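PDB 5YY3: cyclopenase asqI from Emericella nidulans, which catalyses the zinc-dependent ring contraction of 4'-methoxycyclopenin to 4'-methoxyviridicatin, with loss of methyl isocyanate, in the biosynthesis of the aspoquinolone mycotoxins. Local coordinates for residues H443-P451 against K459-Y467; Q306-L316 against L342-Y352. All blocks are in the same frame, centred on the assembly; numbering follows the deposited sequence.

Interaction 1: residues H443-P451 against K459-Y467; sequences HITTFLGPP and KAKLGHEPY
F447 lays its ring across the strand opposite, over the peptide that joins G463 to H464. From CB, the chi1 of 50° sets CG between the backbone N and the carbonyl carbon, folding the ring back over the neighbouring strand. CG and CD1 pass beside G463, and CE1 reaches 3.6 Å from G463 CA. That bare CA lies over the ring face in a CH-pi contact, 3.9 Å from the centroid. On the other branch, CD2 comes 3.6 Å from E465 OE2, which meets the ring obliquely, while CE2 and, at the tip, CZ rest on the H464 backbone. The two strands form an antiparallel beta hairpin of the Ig-like domain. F447 N donates to G463 O at 2.8 Å with a nearly straight N-H...O angle of 167°, and G463 N answers to F447 O; G449 and K461 form the next hydrogen-bonded pair. L448 and L462 occupy the other face of the sheet, where L448 CD2 touches A460 CB at 3.7 Å and L462 CD1 at 3.9 Å. Y175 of helix 174-177 packs against L448 and A460, and T163 of a second subunit also meets L448.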
# COMPACT_ATOMS: atom_id res chain seq x y z
N HIS A 443 -10.19 -21.38 -18.83
CA HIS A 443 -10.49 -20.45 -17.74
C HIS A 443 -10.84 -21.27 -16.52
O HIS A 443 -11.95 -21.82 -16.42
CB HIS A 443 -11.62 -19.47 -18.11
CG HIS A 443 -11.31 -18.61 -19.29
ND1 HIS A 443 -11.02 -17.27 -19.18
CD2 HIS A 443 -11.20 -18.91 -20.61
CE1 HIS A 443 -10.75 -16.78 -20.38
NE2 HIS A 443 -10.85 -17.75 -21.27
N ILE A 444 -9.89 -21.37 -15.59
CA ILE A 444 -10.09 -22.18 -14.40
C ILE A 444 -9.97 -21.35 -13.11
O ILE A 444 -9.62 -20.15 -13.14
CB ILE A 444 -9.10 -23.36 -14.38
CG1 ILE A 444 -7.65 -22.88 -14.36
CG2 ILE A 444 -9.34 -24.26 -15.62
CD1 ILE A 444 -6.62 -24.03 -14.39
N THR A 445 -10.27 -21.97 -11.98
CA THR A 445 -10.61 -21.22 -10.78
C THR A 445 -10.00 -21.75 -9.46
O THR A 445 -10.05 -22.94 -9.16
CB THR A 445 -12.13 -21.16 -10.62
OG1 THR A 445 -12.69 -20.76 -11.87
CG2 THR A 445 -12.54 -20.16 -9.55
N THR A 446 -9.43 -20.83 -8.70
CA THR A 446 -8.99 -21.13 -7.35
C THR A 446 -9.86 -20.35 -6.37
O THR A 446 -10.57 -19.42 -6.76
CB THR A 446 -7.54 -20.73 -7.14
OG1 THR A 446 -7.43 -19.30 -7.25
CG2 THR A 446 -6.65 -21.40 -8.20
N PHE A 447 -9.81 -20.73 -5.10
CA PHE A 447 -10.53 -19.99 -4.08
C PHE A 447 -9.70 -19.93 -2.80
O PHE A 447 -8.86 -20.79 -2.53
CB PHE A 447 -11.90 -20.62 -3.81
CG PHE A 447 -11.88 -22.11 -3.58
CD1 PHE A 447 -11.62 -22.63 -2.31
CD2 PHE A 447 -12.15 -23.00 -4.61
CE1 PHE A 447 -11.61 -24.01 -2.09
CE2 PHE A 447 -12.14 -24.37 -4.39
CZ PHE A 447 -11.87 -24.87 -3.13
N LEU A 448 -9.95 -18.88 -2.03
CA LEU A 448 -9.33 -18.71 -0.73
C LEU A 448 -10.44 -18.79 0.30
O LEU A 448 -11.28 -17.92 0.35
CB LEU A 448 -8.57 -17.39 -0.64
CG LEU A 448 -7.36 -17.40 -1.58
CD1 LEU A 448 -7.06 -16.06 -2.21
CD2 LEU A 448 -6.11 -17.94 -0.87
N GLY A 449 -10.47 -19.87 1.07
CA GLY A 449 -11.41 -20.00 2.16
C GLY A 449 -10.71 -19.74 3.48
O GLY A 449 -9.52 -19.40 3.51
N PRO A 450 -11.43 -19.90 4.59
CA PRO A 450 -10.89 -19.73 5.94
C PRO A 450 -9.77 -20.72 6.27
O PRO A 450 -9.82 -21.88 5.86
CB PRO A 450 -12.11 -19.97 6.84
CG PRO A 450 -13.30 -19.80 5.94
CD PRO A 450 -12.85 -20.28 4.61
N PRO A 451 -8.75 -20.26 6.98
CA PRO A 451 -7.74 -21.21 7.44
C PRO A 451 -8.30 -22.00 8.60
O PRO A 451 -9.19 -21.50 9.31
CB PRO A 451 -6.57 -20.32 7.89
CG PRO A 451 -7.26 -19.03 8.33
CD PRO A 451 -8.46 -18.87 7.40
N LYS A 459 -4.32 -16.92 7.61
CA LYS A 459 -4.74 -16.01 6.55
C LYS A 459 -5.75 -16.59 5.55
O LYS A 459 -6.70 -15.92 5.17
CB LYS A 459 -3.51 -15.47 5.80
CG LYS A 459 -2.64 -14.53 6.66
CD LYS A 459 -1.92 -13.48 5.80
CE LYS A 459 -1.07 -12.53 6.63
NZ LYS A 459 -0.03 -13.24 7.47
N ALA A 460 -5.55 -17.84 5.12
CA ALA A 460 -6.48 -18.51 4.21
C ALA A 460 -6.14 -20.00 4.07
O ALA A 460 -5.08 -20.45 4.51
CB ALA A 460 -6.45 -17.85 2.83
N LYS A 461 -7.08 -20.75 3.49
CA LYS A 461 -6.84 -22.10 3.02
C LYS A 461 -7.10 -22.13 1.53
O LYS A 461 -8.25 -22.00 1.11
CB LYS A 461 -7.74 -23.12 3.73
CG LYS A 461 -7.57 -24.56 3.23
CD LYS A 461 -6.19 -25.10 3.60
CE LYS A 461 -6.00 -26.55 3.17
NZ LYS A 461 -4.81 -27.17 3.83
N LEU A 462 -6.05 -22.27 0.72
CA LEU A 462 -6.21 -22.26 -0.73
C LEU A 462 -6.89 -23.55 -1.19
O LEU A 462 -6.79 -24.59 -0.54
CB LEU A 462 -4.86 -22.09 -1.42
CG LEU A 462 -4.90 -22.04 -2.96
CD1 LEU A 462 -5.72 -20.85 -3.44
CD2 LEU A 462 -3.50 -22.01 -3.57
N GLY A 463 -7.60 -23.46 -2.30
CA GLY A 463 -8.20 -24.61 -2.93
C GLY A 463 -8.50 -24.24 -4.37
O GLY A 463 -8.34 -23.08 -4.77
N HIS A 464 -8.93 -25.21 -5.16
CA HIS A 464 -9.32 -24.88 -6.52
C HIS A 464 -10.51 -25.72 -6.96
O HIS A 464 -10.70 -26.84 -6.47
CB HIS A 464 -8.14 -25.09 -7.47
CG HIS A 464 -7.72 -26.52 -7.60
ND1 HIS A 464 -8.35 -27.40 -8.44
CD2 HIS A 464 -6.75 -27.22 -6.96
CE1 HIS A 464 -7.78 -28.59 -8.33
NE2 HIS A 464 -6.81 -28.51 -7.45
N GLU A 465 -11.31 -25.18 -7.87
CA GLU A 465 -12.38 -25.96 -8.47
C GLU A 465 -11.74 -27.10 -9.24
O GLU A 465 -10.62 -26.95 -9.74
CB GLU A 465 -13.26 -25.11 -9.40
CG GLU A 465 -13.98 -23.95 -8.73
CD GLU A 465 -14.84 -24.39 -7.56
OE1 GLU A 465 -15.26 -25.58 -7.52
OE2 GLU A 465 -15.09 -23.54 -6.66
N PRO A 466 -12.44 -28.24 -9.32
CA PRO A 466 -11.93 -29.41 -10.04
C PRO A 466 -11.55 -29.08 -11.48
O PRO A 466 -12.31 -28.43 -12.19
CB PRO A 466 -13.11 -30.39 -9.99
CG PRO A 466 -13.84 -30.00 -8.74
CD PRO A 466 -13.74 -28.51 -8.68
N TYR A 467 -10.36 -29.51 -11.89
CA TYR A 467 -9.92 -29.29 -13.25
C TYR A 467 -9.49 -30.60 -13.91
O TYR A 467 -9.37 -31.64 -13.27
CB TYR A 467 -8.77 -28.26 -13.31
CG TYR A 467 -7.43 -28.75 -12.82
CD1 TYR A 467 -6.57 -29.44 -13.67
CD2 TYR A 467 -7.00 -28.51 -11.51
CE1 TYR A 467 -5.33 -29.91 -13.23
CE2 TYR A 467 -5.75 -28.95 -11.06
CZ TYR A 467 -4.93 -29.66 -11.93
OH TYR A 467 -3.69 -30.13 -11.50
O HOH W 1 -9.81 -24.87 -11.04

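Interaction 2: residues Q306-L316 against L342-Y352; sequences QFETTSKDKPL and LGGCSLDEERY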
# COMPACT_ATOMS: atom_id res chain seq x y z
N GLN A 306 34.30 -31.67 -12.67
CA GLN A 306 34.73 -32.81 -11.85
C GLN A 306 34.54 -32.51 -10.38
O GLN A 306 34.72 -31.37 -9.96
CB GLN A 306 36.22 -33.16 -12.04
CG GLN A 306 36.84 -32.90 -13.39
CD GLN A 306 38.36 -32.71 -13.31
OE1 GLN A 306 38.94 -32.60 -12.22
NE2 GLN A 306 39.00 -32.64 -14.47
N PHE A 307 34.25 -33.53 -9.57
CA PHE A 307 34.44 -33.41 -8.13
C PHE A 307 35.68 -34.21 -7.70
O PHE A 307 35.80 -35.40 -7.99
CB PHE A 307 33.20 -33.88 -7.36
CG PHE A 307 32.08 -32.86 -7.31
CD1 PHE A 307 32.01 -31.94 -6.28
CD2 PHE A 307 31.12 -32.82 -8.31
CE1 PHE A 307 31.01 -31.00 -6.23
CE2 PHE A 307 30.10 -31.88 -8.26
CZ PHE A 307 30.04 -30.97 -7.23
N GLU A 308 36.61 -33.54 -7.01
CA GLU A 308 37.85 -34.18 -6.59
C GLU A 308 37.60 -35.32 -5.62
O GLU A 308 36.75 -35.25 -4.74
CB GLU A 308 38.81 -33.16 -5.95
CG GLU A 308 39.37 -32.13 -6.92
CD GLU A 308 39.91 -32.75 -8.20
OE1 GLU A 308 40.72 -33.71 -8.11
OE2 GLU A 308 39.52 -32.29 -9.30
N THR A 309 38.39 -36.37 -5.82
CA THR A 309 38.35 -37.57 -5.03
C THR A 309 39.51 -37.49 -4.03
O THR A 309 40.38 -36.62 -4.15
CB THR A 309 38.40 -38.83 -5.97
OG1 THR A 309 37.09 -39.07 -6.52
CG2 THR A 309 38.87 -40.10 -5.28
N THR A 310 39.49 -38.35 -3.02
CA THR A 310 40.60 -38.51 -2.09
C THR A 310 41.92 -38.93 -2.77
O THR A 310 43.00 -38.75 -2.20
CB THR A 310 40.22 -39.55 -1.01
OG1 THR A 310 41.02 -39.35 0.16
CG2 THR A 310 40.38 -40.98 -1.54
N SER A 311 41.84 -39.49 -3.98
CA SER A 311 43.05 -39.90 -4.69
C SER A 311 43.34 -38.99 -5.90
O SER A 311 42.53 -38.87 -6.83
CB SER A 311 42.95 -41.36 -5.13
OG SER A 311 41.81 -41.59 -5.95
N LYS A 312 44.53 -38.40 -5.87
CA LYS A 312 44.94 -37.25 -6.69
C LYS A 312 44.38 -37.12 -8.11
O LYS A 312 43.99 -36.03 -8.50
CB LYS A 312 46.48 -37.24 -6.77
CG LYS A 312 47.10 -38.50 -7.42
CD LYS A 312 48.63 -38.45 -7.49
CE LYS A 312 49.19 -39.70 -8.17
NZ LYS A 312 50.68 -39.71 -8.28
N ASP A 313 44.35 -38.19 -8.88
CA ASP A 313 44.10 -38.06 -10.32
C ASP A 313 42.92 -38.88 -10.81
O ASP A 313 42.80 -39.14 -12.01
CB ASP A 313 45.34 -38.45 -11.12
CG ASP A 313 46.52 -37.52 -10.88
OD1 ASP A 313 46.33 -36.47 -10.22
OD2 ASP A 313 47.64 -37.84 -11.35
N LYS A 314 42.05 -39.29 -9.90
CA LYS A 314 40.81 -39.96 -10.31
C LYS A 314 39.58 -39.13 -9.88
O LYS A 314 38.82 -39.54 -9.00
CB LYS A 314 40.74 -41.38 -9.74
CG LYS A 314 41.90 -42.29 -10.18
CD LYS A 314 41.97 -42.47 -11.70
CE LYS A 314 40.92 -43.46 -12.23
NZ LYS A 314 41.09 -43.76 -13.68
N PRO A 315 39.39 -37.96 -10.50
CA PRO A 315 38.25 -37.14 -10.12
C PRO A 315 36.98 -37.81 -10.59
O PRO A 315 37.04 -38.53 -11.58
CB PRO A 315 38.48 -35.84 -10.87
CG PRO A 315 39.22 -36.25 -12.08
CD PRO A 315 40.11 -37.38 -11.65
N LEU A 316 35.86 -37.61 -9.91
CA LEU A 316 34.60 -38.01 -10.52
C LEU A 316 34.23 -37.02 -11.61
O LEU A 316 34.01 -35.84 -11.34
CB LEU A 316 33.48 -38.10 -9.51
CG LEU A 316 32.21 -38.16 -10.38
CD1 LEU A 316 31.82 -39.59 -10.79
CD2 LEU A 316 31.04 -37.38 -9.79
N LEU A 342 32.13 -45.02 -7.57
CA LEU A 342 33.44 -44.48 -7.92
C LEU A 342 34.51 -45.56 -7.97
O LEU A 342 35.71 -45.25 -7.89
CB LEU A 342 33.84 -43.38 -6.93
CG LEU A 342 32.87 -42.21 -6.71
CD1 LEU A 342 33.50 -41.15 -5.81
CD2 LEU A 342 32.41 -41.59 -8.03
N GLY A 343 34.07 -46.81 -8.09
CA GLY A 343 34.95 -47.96 -8.24
C GLY A 343 36.17 -48.05 -7.33
O GLY A 343 37.29 -48.24 -7.79
N GLY A 344 35.94 -47.90 -6.03
CA GLY A 344 37.02 -47.99 -5.05
C GLY A 344 37.63 -46.66 -4.66
O GLY A 344 38.68 -46.61 -4.03
N CYS A 345 36.97 -45.57 -5.04
CA CYS A 345 37.45 -44.23 -4.68
C CYS A 345 36.44 -43.48 -3.81
O CYS A 345 35.26 -43.81 -3.79
CB CYS A 345 37.77 -43.42 -5.94
SG CYS A 345 39.46 -43.68 -6.56
N SER A 346 36.92 -42.48 -3.08
CA SER A 346 36.05 -41.70 -2.20
C SER A 346 36.04 -40.20 -2.53
O SER A 346 37.09 -39.61 -2.82
CB SER A 346 36.47 -41.90 -0.74
OG SER A 346 36.24 -43.23 -0.33
N LEU A 347 34.86 -39.60 -2.50
CA LEU A 347 34.73 -38.16 -2.69
C LEU A 347 35.38 -37.42 -1.53
O LEU A 347 35.28 -37.86 -0.39
CB LEU A 347 33.26 -37.75 -2.82
CG LEU A 347 32.57 -38.06 -4.15
CD1 LEU A 347 31.07 -37.95 -4.02
CD2 LEU A 347 33.09 -37.17 -5.30
N ASP A 348 36.04 -36.30 -1.83
CA ASP A 348 36.75 -35.50 -0.83
C ASP A 348 35.80 -34.66 0.06
O ASP A 348 35.50 -33.51 -0.25
CB ASP A 348 37.77 -34.60 -1.53
CG ASP A 348 38.76 -33.95 -0.57
OD1 ASP A 348 38.54 -34.03 0.67
OD2 ASP A 348 39.74 -33.34 -1.05
N GLU A 349 35.34 -35.26 1.16
CA GLU A 349 34.40 -34.62 2.07
C GLU A 349 34.95 -33.39 2.77
O GLU A 349 34.21 -32.61 3.34
CB GLU A 349 33.93 -35.61 3.14
CG GLU A 349 33.59 -36.98 2.58
CD GLU A 349 32.84 -37.84 3.58
OE1 GLU A 349 32.54 -37.33 4.68
OE2 GLU A 349 32.54 -39.01 3.25
N GLU A 350 36.26 -33.21 2.75
CA GLU A 350 36.84 -32.04 3.38
C GLU A 350 36.69 -30.85 2.45
O GLU A 350 36.53 -29.72 2.89
CB GLU A 350 38.32 -32.27 3.73
CG GLU A 350 38.51 -33.32 4.83
CD GLU A 350 37.94 -32.88 6.17
OE1 GLU A 350 37.98 -31.66 6.45
OE2 GLU A 350 37.42 -33.73 6.93
N ARG A 351 36.72 -31.11 1.15
CA ARG A 351 36.65 -30.05 0.17
C ARG A 351 35.19 -29.56 -0.03
O ARG A 351 34.94 -28.35 -0.09
CB ARG A 351 37.26 -30.52 -1.15
CG ARG A 351 37.53 -29.38 -2.11
CD ARG A 351 38.36 -29.80 -3.30
NE ARG A 351 39.43 -30.72 -2.92
CZ ARG A 351 40.52 -30.94 -3.64
NH1 ARG A 351 40.71 -30.28 -4.78
NH2 ARG A 351 41.44 -31.80 -3.22
N TYR A 352 34.24 -30.49 -0.09
CA TYR A 352 32.86 -30.12 -0.39
C TYR A 352 31.91 -30.16 0.83
O TYR A 352 30.86 -29.52 0.82
CB TYR A 352 32.34 -31.02 -1.53
CG TYR A 352 33.29 -31.02 -2.71
CD1 TYR A 352 33.51 -29.86 -3.45
CD2 TYR A 352 34.02 -32.16 -3.05
CE1 TYR A 352 34.40 -29.85 -4.52
CE2 TYR A 352 34.91 -32.16 -4.12
CZ TYR A 352 35.09 -31.01 -4.85
OH TYR A 352 35.97 -30.98 -5.89
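S346 O takes the amide of T310 in a bond of 2.7 Å, the N-H arriving nearly along the C=O axis with an angle at hydrogen of 168°. Beside this bond, T309 turns CG2 anti to its own nitrogen, where the methyl touches C345 CB at 3.6 Å as well as the S346 carbonyl. D348 N returns a hydrogen bond to E308 O at 3.2 Å, and together the two bonds bracket a single beta bridge between T309 and L347.

The adjoining Y352 is held on three sides. Its OH accepts E308 N at 2.9 Å, the donor lying near the ring plane at the edge. Over one face of the same ring stands F307 CD1, the leading atom of an edge-to-face pair whose planes stand 75° apart. R351 CB covers the opposite face. F307 CB meets L347 CD2 at 3.9 Å, and farther along L316 CD1 presses on L342 CD2 at 3.5 Å, the two leucine side chains crossing at about a right angle. I330 of helix 323-331 and A301 of helix 288-304 pack against both aromatic residues.

The R351 guanidinium presents one face to the aliphatic part of E308, with E308 CB 3.6 Å above its centre. R351 NE and NH2 both donate to D348 OD2 in a side-on salt bridge within the same segment, which probably helps fix the orientation of the guanidinium plane. The other carboxylate oxygen, D348 OD1, accepts E350 N and, weakly, R351 N. D348 is therefore the N-cap of the short, weakly bonded helix 349-352, tied through its backbone to a surface loop of the hemocyanin-type domain that in relatives binds copper.

Overall arrangement
Interaction 2 comes first along the chain and closes before interaction 1 opens. Their centres lie about 49 Å apart, on opposite sides of the chain's centre, and their nearest atoms are about 34 Å from each other, so the two do not touch. Residues 306-316 and 342-352 join largely loop segments of the helical, hemocyanin-type domain, whereas 443-451 and 459-467 form a hairpin in the sheet of the Ig-like domain. Neither contact lies at the zinc site of H186, H190 and H218. Interaction 2 joins its segments through side chains and a single beta bridge, while interaction 1 pairs two strands, and only interaction 1 also meets another subunit of the four-chain assembly.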